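Local coordinates for protein exported gluconolactonase (Xanthomonas campestris pv. campestris, PDB 3DR2) that probably hydrolyses glucono-lactone to gluconate as a calcium-binding six-bladed beta-propeller enzyme of the SMP-30/gluconolactonase family, at residues A[232-244]-A[254-267]. Residues are numbered along the deposited sequence; the frame is centred on the assembly and turned at random.
Sequences HFASVPDGLPDGF and SSSGTGVCVFDSDG. With CA (calcium ion), chain D.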
loop_
_atom_site.group_PDB
_atom_site.type_symbol
_atom_site.label_atom_id
_atom_site.label_comp_id
_atom_site.label_asym_id
_atom_site.label_seq_id
_atom_site.Cartn_x
_atom_site.Cartn_y
_atom_site.Cartn_z
ATOM N N HIS A 232 -3.171 0.072 35.295
ATOM C CA HIS A 232 -4.010 -0.428 34.218
ATOM C C HIS A 232 -5.307 0.367 34.246
ATOM O O HIS A 232 -5.913 0.533 35.303
ATOM C CB HIS A 232 -4.307 -1.915 34.424
ATOM C CG HIS A 232 -5.384 -2.449 33.529
ATOM N ND1 HIS A 232 -6.726 -2.274 33.791
ATOM C CD2 HIS A 232 -5.316 -3.161 32.379
ATOM C CE1 HIS A 232 -7.439 -2.858 32.843
ATOM N NE2 HIS A 232 -6.607 -3.404 31.975
ATOM N N PHE A 233 -5.725 0.867 33.086
ATOM C CA PHE A 233 -6.953 1.643 33.002
ATOM C C PHE A 233 -8.098 0.825 32.418
ATOM O O PHE A 233 -9.197 0.805 32.968
ATOM C CB PHE A 233 -6.736 2.911 32.167
ATOM C CG PHE A 233 -8.004 3.663 31.874
ATOM C CD1 PHE A 233 -8.622 3.553 30.630
ATOM C CD2 PHE A 233 -8.600 4.460 32.850
ATOM C CE1 PHE A 233 -9.816 4.225 30.361
ATOM C CE2 PHE A 233 -9.800 5.137 32.590
ATOM C CZ PHE A 233 -10.404 5.019 31.349
ATOM N N ALA A 234 -7.848 0.152 31.301
ATOM C CA ALA A 234 -8.893 -0.658 30.698
ATOM C C ALA A 234 -8.373 -1.598 29.633
ATOM O O ALA A 234 -7.278 -1.423 29.104
ATOM C CB ALA A 234 -9.978 0.240 30.104
ATOM N N SER A 235 -9.177 -2.613 29.342
ATOM C CA SER A 235 -8.864 -3.590 28.311
ATOM C C SER A 235 -10.074 -3.564 27.397
ATOM O O SER A 235 -11.201 -3.467 27.880
ATOM C CB SER A 235 -8.719 -4.999 28.902
ATOM O OG SER A 235 -7.630 -5.082 29.804
ATOM N N VAL A 236 -9.863 -3.611 26.088
ATOM C CA VAL A 236 -11.005 -3.628 25.184
ATOM C C VAL A 236 -11.400 -5.089 25.014
ATOM O O VAL A 236 -10.548 -5.976 25.033
ATOM C CB VAL A 236 -10.681 -3.005 23.803
ATOM C CG1 VAL A 236 -10.457 -1.511 23.959
ATOM C CG2 VAL A 236 -9.457 -3.677 23.181
ATOM N N PRO A 237 -12.702 -5.360 24.857
ATOM C CA PRO A 237 -13.179 -6.734 24.691
ATOM C C PRO A 237 -12.474 -7.531 23.599
ATOM O O PRO A 237 -12.115 -8.689 23.806
ATOM C CB PRO A 237 -14.665 -6.545 24.405
ATOM C CG PRO A 237 -14.996 -5.320 25.203
ATOM C CD PRO A 237 -13.830 -4.412 24.876
ATOM N N ASP A 238 -12.255 -6.909 22.446
ATOM C CA ASP A 238 -11.621 -7.607 21.336
ATOM C C ASP A 238 -10.569 -6.808 20.581
ATOM O O ASP A 238 -10.695 -5.600 20.400
ATOM C CB ASP A 238 -12.696 -8.058 20.352
ATOM C CG ASP A 238 -13.648 -9.059 20.957
ATOM O OD1 ASP A 238 -13.227 -10.218 21.168
ATOM O OD2 ASP A 238 -14.812 -8.688 21.231
ATOM N N GLY A 239 -9.531 -7.501 20.133
ATOM C CA GLY A 239 -8.490 -6.844 19.373
ATOM C C GLY A 239 -7.572 -5.963 20.187
ATOM O O GLY A 239 -7.415 -6.140 21.397
ATOM N N LEU A 240 -6.978 -4.989 19.511
ATOM C CA LEU A 240 -6.031 -4.086 20.145
ATOM C C LEU A 240 -6.529 -2.664 20.330
ATOM O O LEU A 240 -7.140 -2.092 19.428
ATOM C CB LEU A 240 -4.759 -4.018 19.303
ATOM C CG LEU A 240 -4.117 -5.332 18.860
ATOM C CD1 LEU A 240 -3.165 -5.077 17.708
ATOM C CD2 LEU A 240 -3.408 -5.963 20.034
ATOM N N PRO A 241 -6.282 -2.078 21.512
ATOM C CA PRO A 241 -6.712 -0.698 21.735
ATOM C C PRO A 241 -5.562 0.103 21.112
ATOM O O PRO A 241 -4.613 0.489 21.792
ATOM C CB PRO A 241 -6.761 -0.594 23.259
ATOM C CG PRO A 241 -5.681 -1.533 23.697
ATOM C CD PRO A 241 -5.869 -2.716 22.777
ATOM N N ASP A 242 -5.646 0.289 19.799
ATOM C CA ASP A 242 -4.633 0.975 19.007
ATOM C C ASP A 242 -4.585 2.465 19.317
ATOM O O ASP A 242 -3.818 2.910 20.168
ATOM C CB ASP A 242 -4.942 0.750 17.525
ATOM C CG ASP A 242 -3.725 0.877 16.637
ATOM O OD1 ASP A 242 -2.931 1.821 16.836
ATOM O OD2 ASP A 242 -3.573 0.043 15.717
ATOM N N GLY A 243 -5.402 3.237 18.611
ATOM C CA GLY A 243 -5.455 4.668 18.845
ATOM C C GLY A 243 -6.759 5.000 19.547
ATOM O O GLY A 243 -7.720 4.237 19.463
ATOM N N PHE A 244 -6.800 6.131 20.241
ATOM C CA PHE A 244 -8.007 6.532 20.954
ATOM C C PHE A 244 -7.985 8.025 21.258
ATOM O O PHE A 244 -6.965 8.689 21.073
ATOM C CB PHE A 244 -8.122 5.734 22.257
ATOM C CG PHE A 244 -6.890 5.798 23.116
ATOM C CD1 PHE A 244 -6.678 6.868 23.977
ATOM C CD2 PHE A 244 -5.936 4.786 23.055
ATOM C CE1 PHE A 244 -5.529 6.931 24.769
ATOM C CE2 PHE A 244 -4.786 4.837 23.840
ATOM C CZ PHE A 244 -4.582 5.913 24.698
ATOM N N SER A 254 -12.054 4.482 22.419
ATOM C CA SER A 254 -10.937 3.709 21.896
ATOM C C SER A 254 -11.249 2.745 20.773
ATOM O O SER A 254 -12.316 2.132 20.726
ATOM C CB SER A 254 -10.296 2.919 23.036
ATOM O OG SER A 254 -9.273 2.073 22.554
ATOM N N SER A 255 -10.290 2.600 19.870
ATOM C CA SER A 255 -10.434 1.664 18.769
ATOM C C SER A 255 -10.291 0.256 19.346
ATOM O O SER A 255 -9.811 0.079 20.470
ATOM C CB SER A 255 -9.331 1.895 17.734
ATOM O OG SER A 255 -8.050 1.688 18.318
ATOM N N SER A 256 -10.730 -0.732 18.579
ATOM C CA SER A 256 -10.627 -2.137 18.956
ATOM C C SER A 256 -10.855 -2.959 17.692
ATOM O O SER A 256 -11.124 -2.404 16.624
ATOM C CB SER A 256 -11.656 -2.507 20.033
ATOM O OG SER A 256 -12.978 -2.473 19.525
ATOM N N GLY A 257 -10.748 -4.277 17.807
ATOM C CA GLY A 257 -10.920 -5.124 16.644
ATOM C C GLY A 257 -12.317 -5.127 16.054
ATOM O O GLY A 257 -12.489 -5.446 14.878
ATOM N N THR A 258 -13.307 -4.751 16.856
ATOM C CA THR A 258 -14.696 -4.766 16.409
ATOM C C THR A 258 -15.373 -3.406 16.295
ATOM O O THR A 258 -16.527 -3.321 15.868
ATOM C CB THR A 258 -15.547 -5.637 17.343
ATOM O OG1 THR A 258 -15.482 -5.112 18.676
ATOM C CG2 THR A 258 -15.043 -7.064 17.344
ATOM N N GLY A 259 -14.664 -2.347 16.669
ATOM C CA GLY A 259 -15.242 -1.016 16.602
ATOM C C GLY A 259 -14.680 -0.135 17.694
ATOM O O GLY A 259 -13.583 -0.390 18.182
ATOM N N VAL A 260 -15.423 0.896 18.084
ATOM C CA VAL A 260 -14.961 1.804 19.132
ATOM C C VAL A 260 -15.642 1.542 20.476
ATOM O O VAL A 260 -16.863 1.393 20.552
ATOM C CB VAL A 260 -15.184 3.283 18.730
ATOM C CG1 VAL A 260 -14.973 4.199 19.935
ATOM C CG2 VAL A 260 -14.217 3.661 17.616
ATOM N N CYS A 261 -14.833 1.474 21.530
ATOM C CA CYS A 261 -15.328 1.245 22.885
ATOM C C CYS A 261 -15.270 2.571 23.620
ATOM O O CYS A 261 -14.319 3.335 23.454
ATOM C CB CYS A 261 -14.451 0.225 23.626
ATOM S SG CYS A 261 -14.399 -1.427 22.905
ATOM N N VAL A 262 -16.287 2.850 24.428
ATOM C CA VAL A 262 -16.330 4.090 25.181
ATOM C C VAL A 262 -16.284 3.786 26.677
ATOM O O VAL A 262 -17.091 3.003 27.185
ATOM C CB VAL A 262 -17.611 4.891 24.858
ATOM C CG1 VAL A 262 -17.532 6.271 25.485
ATOM C CG2 VAL A 262 -17.786 5.001 23.348
ATOM N N PHE A 263 -15.322 4.394 27.367
ATOM C CA PHE A 263 -15.151 4.212 28.805
ATOM C C PHE A 263 -15.291 5.557 29.504
ATOM O O PHE A 263 -14.967 6.590 28.923
ATOM C CB PHE A 263 -13.753 3.684 29.132
ATOM C CG PHE A 263 -13.380 2.424 28.416
ATOM C CD1 PHE A 263 -12.826 2.470 27.142
ATOM C CD2 PHE A 263 -13.552 1.186 29.030
ATOM C CE1 PHE A 263 -12.444 1.297 26.488
ATOM C CE2 PHE A 263 -13.176 0.011 28.386
ATOM C CZ PHE A 263 -12.620 0.066 27.114
ATOM N N ASP A 264 -15.768 5.550 30.747
ATOM C CA ASP A 264 -15.870 6.793 31.495
ATOM C C ASP A 264 -14.507 6.965 32.160
ATOM O O ASP A 264 -13.652 6.091 32.032
ATOM C CB ASP A 264 -17.023 6.746 32.525
ATOM C CG ASP A 264 -16.799 5.743 33.652
ATOM O OD1 ASP A 264 -17.782 5.447 34.370
ATOM O OD2 ASP A 264 -15.664 5.263 33.844
ATOM N N SER A 265 -14.294 8.075 32.854
ATOM C CA SER A 265 -13.002 8.323 33.487
ATOM C C SER A 265 -12.609 7.300 34.551
ATOM O O SER A 265 -11.438 7.209 34.925
ATOM C CB SER A 265 -12.972 9.730 34.086
ATOM O OG SER A 265 -13.965 9.882 35.082
ATOM N N ASP A 266 -13.571 6.528 35.044
ATOM C CA ASP A 266 -13.250 5.528 36.056
ATOM C C ASP A 266 -12.909 4.184 35.420
ATOM O O ASP A 266 -12.675 3.201 36.120
ATOM C CB ASP A 266 -14.409 5.357 37.047
ATOM C CG ASP A 266 -14.710 6.634 37.819
ATOM O OD1 ASP A 266 -13.766 7.241 38.372
ATOM O OD2 ASP A 266 -15.895 7.027 37.883
ATOM N N GLY A 267 -12.886 4.146 34.089
ATOM C CA GLY A 267 -12.554 2.915 33.391
ATOM C C GLY A 267 -13.736 2.002 33.120
ATOM O O GLY A 267 -13.562 0.873 32.663
HETATM CA CA CA D . -1.317 3.499 16.268
HETATM O O HOH W 1 -11.653 -0.634 33.086
HETATM O O HOH W 2 -16.146 -6.246 20.959
HETATM O O HOH W 3 -2.291 4.891 17.957
HETATM O O HOH W 4 -0.315 1.930 14.535
HETATM O O HOH W 5 -0.945 5.613 15.177
HETATM O O HOH W 6 -3.618 4.106 15.681
#
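This contact joins two blades of the six-bladed beta-propeller. The outermost strand of one blade, 226-234, runs into a loop that packs on the next blade, passes the calcium site and enters that blade's strand 244-246. Near the calcium, Gly243 O takes two bonds from Ser255. Ser255 N lies 3.1 Å from Gly243 O, almost in line with the carbonyl. Ser255 OG comes in on a lone pair in the carbonyl plane, 2.8 Å from Gly243 O. Ser255 chi1 is 61°, which sets OG between the backbone N and the carbonyl carbon, and hydroxyl and amide reach the same oxygen. Next to this grip, Asp242 OD1 binds the calcium ion at 2.4 Å. Glu48, Asn134, Asn191 and four waters complete the site. Earlier in the loop, Gly257 N bonds to Asp238 O at 2.9 Å, from above the carbonyl plane. An apolar patch lies between Ala234, Val236 and Pro237 and the strand 259-263. Val236 CG1 meets Cys261 SG and the edge of the Phe263 ring, and Pro237 CD also touches Cys261 SG. Ala234 CB sits over one face of the Phe263 ring, 4.0 Å from its centroid, in a CH-pi contact. The Phe233 ring reaches the turn 264-267, with Tyr203 packed edge-to-face against it. Phe233 CE2 lies 3.5 Å from Ser265 O, which sits at the ring edge.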